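Local atomic coordinates of putative leucoanthocyanidin reductase 1 (Vitis vinifera, PDB entry 3I6I), a protein that probably catalyses the NADPH-dependent reduction of leucoanthocyanidin in flavonoid biosynthesis, using a Rossmann-fold domain of the short-chain dehydrogenase/reductase type. Residues V143-L146 and V147-G151; D292-V295 and T296-Y299. All coordinates share one frame; numbering follows the deposited sequence. Where two conformers were deposited one is given.

Contact 1. Residues V143-L146 and V147-G151; sequences VRQL and VEESG
Q145 lays its amide across the carboxylate of E149 one helical turn later, the two side chains overlapping where CG of the glutamine lies 4.0 Å from CD of the glutamate. Q145 NE2 donates to E149 OE1 at 3.0 Å, descending on the oxygen from above the carboxylate, with the two flat groups turned 69° apart. The bend of the glutamine at chi2 (-94°) turns the amide forward, toward the C-terminal end of the helix, to meet the extended glutamate. On the buried side V143 and V147 repeat the same spacing with methyls alone, CG1 of V143 against CG2 of V147 at 4.1 Å. Beneath these pairs run the ordinary helical bonds from V147, E148 and E149 back to V143, R144 and Q145. L146 O, next in the series, is gripped twice by S150: S150 OG lies 2.7 Å from L146 O and S150 N lies 2.9 Å from L146 O, the two arriving from opposite faces of the carbonyl plane. G151, with positive phi, then closes the helix in a Schellman motif. These turns end helix 133-149, which packs L146 and V147 onto V103 of helix 99-109, while R144 makes a salt bridge with E119 and E148 bonds the hydroxyl of Y156 on strand 155-158.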
loop_
_atom_site.group_PDB
_atom_site.type_symbol
_atom_site.label_atom_id
_atom_site.label_comp_id
_atom_site.label_asym_id
_atom_site.label_seq_id
_atom_site.Cartn_x
_atom_site.Cartn_y
_atom_site.Cartn_z
ATOM N N VAL A 143 6.829 -0.865 -14.339
ATOM C CA VAL A 143 5.864 -1.939 -14.237
ATOM C C VAL A 143 4.499 -1.512 -14.826
ATOM O O VAL A 143 3.900 -2.271 -15.574
ATOM C CB VAL A 143 5.720 -2.459 -12.839
ATOM C CG1 VAL A 143 4.521 -3.389 -12.689
ATOM C CG2 VAL A 143 7.053 -3.139 -12.389
ATOM N N ARG A 144 4.071 -0.301 -14.563
ATOM C CA ARG A 144 2.764 0.154 -15.106
ATOM C C ARG A 144 2.823 0.200 -16.640
ATOM O O ARG A 144 1.859 -0.217 -17.314
ATOM C CB ARG A 144 2.422 1.558 -14.631
ATOM C CG ARG A 144 1.992 1.742 -13.202
ATOM C CD ARG A 144 1.532 3.159 -12.977
ATOM N NE ARG A 144 1.062 3.369 -11.613
ATOM C CZ ARG A 144 0.310 4.416 -11.228
ATOM N NH1 ARG A 144 -0.049 5.376 -12.074
ATOM N NH2 ARG A 144 -0.062 4.527 -9.975
ATOM N N GLN A 145 3.950 0.699 -17.173
ATOM C CA GLN A 145 4.168 0.787 -18.646
ATOM C C GLN A 145 4.061 -0.622 -19.229
ATOM O O GLN A 145 3.339 -0.842 -20.216
ATOM C CB GLN A 145 5.516 1.462 -19.006
ATOM C CG GLN A 145 6.086 1.169 -20.422
ATOM C CD GLN A 145 7.102 -0.021 -20.438
ATOM O OE1 GLN A 145 7.997 -0.075 -19.571
ATOM N NE2 GLN A 145 6.919 -1.002 -21.375
ATOM N N LEU A 146 4.789 -1.568 -18.640
ATOM C CA LEU A 146 4.706 -2.974 -19.085
ATOM C C LEU A 146 3.293 -3.575 -19.008
ATOM O O LEU A 146 2.818 -4.224 -19.969
ATOM C CB LEU A 146 5.713 -3.858 -18.340
ATOM C CG LEU A 146 5.884 -5.261 -18.907
ATOM C CD1 LEU A 146 6.374 -5.211 -20.346
ATOM C CD2 LEU A 146 6.838 -6.064 -18.021
ATOM N N VAL A 147 2.607 -3.357 -17.905
ATOM C CA VAL A 147 1.230 -3.846 -17.747
ATOM C C VAL A 147 0.333 -3.311 -18.856
ATOM O O VAL A 147 -0.427 -4.052 -19.508
ATOM C CB VAL A 147 0.694 -3.453 -16.389
ATOM C CG1 VAL A 147 -0.853 -3.650 -16.295
ATOM C CG2 VAL A 147 1.437 -4.228 -15.257
ATOM N N GLU A 148 0.408 -2.005 -19.075
ATOM C CA GLU A 148 -0.508 -1.372 -20.067
ATOM C C GLU A 148 -0.178 -1.804 -21.494
ATOM O O GLU A 148 -1.078 -2.086 -22.319
ATOM C CB GLU A 148 -0.499 0.137 -19.906
ATOM C CG GLU A 148 -1.036 0.506 -18.510
ATOM C CD GLU A 148 -1.137 1.997 -18.206
ATOM O OE1 GLU A 148 -1.538 2.733 -19.110
ATOM O OE2 GLU A 148 -0.833 2.429 -17.042
ATOM N N GLU A 149 1.100 -1.879 -21.824
ATOM C CA GLU A 149 1.470 -2.284 -23.147
ATOM C C GLU A 149 1.217 -3.761 -23.373
ATOM O O GLU A 149 1.039 -4.179 -24.505
ATOM C CB GLU A 149 2.923 -1.908 -23.464
ATOM C CG GLU A 149 3.124 -0.379 -23.501
ATOM C CD GLU A 149 4.555 0.076 -23.914
ATOM O OE1 GLU A 149 5.501 -0.751 -23.975
ATOM O OE2 GLU A 149 4.708 1.285 -24.191
ATOM N N SER A 150 1.144 -4.553 -22.303
ATOM C CA SER A 150 0.821 -5.960 -22.410
ATOM C C SER A 150 -0.680 -6.239 -22.538
ATOM O O SER A 150 -1.100 -7.385 -22.703
ATOM C CB SER A 150 1.435 -6.718 -21.219
ATOM O OG SER A 150 2.869 -6.593 -21.305
ATOM N N GLY A 151 -1.492 -5.186 -22.416
ATOM C CA GLY A 151 -2.945 -5.319 -22.481
ATOM C C GLY A 151 -3.593 -6.035 -21.297
ATOM O O GLY A 151 -4.683 -6.568 -21.410
#

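Contact 2. Residues D292-V295 and T296-Y299; sequences DVEV and TTLY
E294 arches over the first turn of the helix that follows it, and its side chain can be traced atom by atom. CB passes 4.0 Å from OG1 of T297. CG stands anti to the backbone N (chi1 -164°), and the bend at chi2 (-81°) then swings the carboxylate over the backbone amides of T296 and T297. CD sits 3.3 Å from the backbone N of T296. At the tip the oxygens divide the work: OE1 takes the hydroxyl of T296 through its syn lone pair, OG1 to OE1 being only 2.5 Å, and receives a weak bond from T297 N, whereas OE2 accepts T296 N at 3.0 Å in an almost straight bond (174°) that arrives from above the carboxylate plane. OE2 is also bonded by the backbone N of R222. The main chain of E294 joins in, its O accepting L298 N, while a water links its N to OG1 of T297. An apolar contact flanks this cap, CG2 of V293 against CD1 of L298 at 3.8 Å. A leucine in place of E294 would probably leave the T296 hydroxyl and the amides of T296 and R222 without their carboxylate acceptor. The chemistry is that of an N-cap made by a glutamate: a buried carboxylate gathers donors at the positive end of a short helix, an environment likely to favour its ionised form.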
loop_
_atom_site.group_PDB
_atom_site.type_symbol
_atom_site.label_atom_id
_atom_site.label_comp_id
_atom_site.label_asym_id
_atom_site.label_seq_id
_atom_site.Cartn_x
_atom_site.Cartn_y
_atom_site.Cartn_z
ATOM N N ASP A 292 -9.306 8.374 -13.068
ATOM C CA ASP A 292 -9.109 8.397 -11.605
ATOM C C ASP A 292 -10.467 8.207 -10.925
ATOM O O ASP A 292 -11.446 8.807 -11.363
ATOM C CB ASP A 292 -8.504 9.723 -11.158
ATOM C CG ASP A 292 -7.180 9.992 -11.796
ATOM O OD1 ASP A 292 -6.243 9.238 -11.493
ATOM O OD2 ASP A 292 -7.092 10.972 -12.572
ATOM N N VAL A 293 -10.538 7.352 -9.910
ATOM C CA VAL A 293 -11.749 7.230 -9.093
ATOM C C VAL A 293 -11.348 7.348 -7.625
ATOM O O VAL A 293 -10.165 7.155 -7.278
ATOM C CB VAL A 293 -12.571 5.930 -9.360
ATOM C CG1 VAL A 293 -13.270 5.979 -10.755
ATOM C CG2 VAL A 293 -11.715 4.651 -9.271
ATOM N N GLU A 294 -12.327 7.647 -6.768
ATOM C CA GLU A 294 -12.018 7.804 -5.323
ATOM C C GLU A 294 -12.867 6.844 -4.488
ATOM O O GLU A 294 -14.073 6.719 -4.693
ATOM C CB GLU A 294 -12.227 9.252 -4.936
ATOM C CG GLU A 294 -11.598 9.645 -3.611
ATOM C CD GLU A 294 -12.452 9.252 -2.402
ATOM O OE1 GLU A 294 -13.674 9.552 -2.380
ATOM O OE2 GLU A 294 -11.909 8.598 -1.493
ATOM N N VAL A 295 -12.221 6.165 -3.556
ATOM C CA VAL A 295 -12.850 5.116 -2.766
ATOM C C VAL A 295 -14.151 5.470 -2.069
ATOM O O VAL A 295 -15.110 4.698 -2.123
ATOM C CB VAL A 295 -11.865 4.555 -1.709
ATOM C CG1 VAL A 295 -12.521 3.369 -0.946
ATOM C CG2 VAL A 295 -10.652 4.150 -2.363
ATOM N N THR A 296 -14.197 6.619 -1.391
ATOM C CA THR A 296 -15.372 7.002 -0.653
ATOM C C THR A 296 -16.583 7.328 -1.541
ATOM O O THR A 296 -17.699 7.191 -1.105
ATOM C CB THR A 296 -15.160 8.140 0.370
ATOM O OG1 THR A 296 -15.052 9.388 -0.291
ATOM C CG2 THR A 296 -13.949 7.892 1.187
ATOM N N THR A 297 -16.357 7.731 -2.785
ATOM C CA THR A 297 -17.484 7.946 -3.713
ATOM C C THR A 297 -17.870 6.656 -4.450
ATOM O O THR A 297 -19.037 6.486 -4.825
ATOM C CB THR A 297 -17.205 9.140 -4.644
ATOM O OG1 THR A 297 -16.121 8.862 -5.503
ATOM C CG2 THR A 297 -16.854 10.383 -3.833
ATOM N N LEU A 298 -16.929 5.728 -4.611
ATOM C CA LEU A 298 -17.240 4.385 -5.116
ATOM C C LEU A 298 -18.153 3.629 -4.172
ATOM O O LEU A 298 -19.025 2.897 -4.628
ATOM C CB LEU A 298 -15.975 3.544 -5.310
ATOM C CG LEU A 298 -15.069 3.960 -6.473
ATOM C CD1 LEU A 298 -13.699 3.229 -6.368
ATOM C CD2 LEU A 298 -15.764 3.676 -7.856
ATOM N N TYR A 299 -17.907 3.762 -2.858
ATOM C CA TYR A 299 -18.540 2.895 -1.860
ATOM C C TYR A 299 -19.183 3.779 -0.800
ATOM O O TYR A 299 -18.691 3.923 0.308
ATOM C CB TYR A 299 -17.496 1.931 -1.284
ATOM C CG TYR A 299 -16.815 1.145 -2.390
ATOM C CD1 TYR A 299 -17.563 0.283 -3.218
ATOM C CD2 TYR A 299 -15.469 1.252 -2.612
ATOM C CE1 TYR A 299 -16.961 -0.414 -4.235
ATOM C CE2 TYR A 299 -14.857 0.574 -3.626
ATOM C CZ TYR A 299 -15.601 -0.257 -4.441
ATOM O OH TYR A 299 -14.962 -0.903 -5.446
HETATM O O HOH W 1 -14.926 8.258 -7.764
#

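How the contacts relate
The two contacts illustrate opposite ends of helices. Contact 1 finishes the long helix 133-149, where the serine hydroxyl adds a second bond to a carbonyl and a glycine closes the turn in a Schellman motif; contact 2 starts the short helix 295-298, where backbone amides are met by a carboxylate. Each mixes buried and more open residues, but the glutamates E148 and E149 of contact 1 are exposed, whereas E294 is buried. They share no helix or strand, and their centres lie about 23 Å apart. A sheet nevertheless connects their surroundings, since strand 155-158, reached by E148, and strand 292-294 form the two outer strands of one three-stranded parallel sheet.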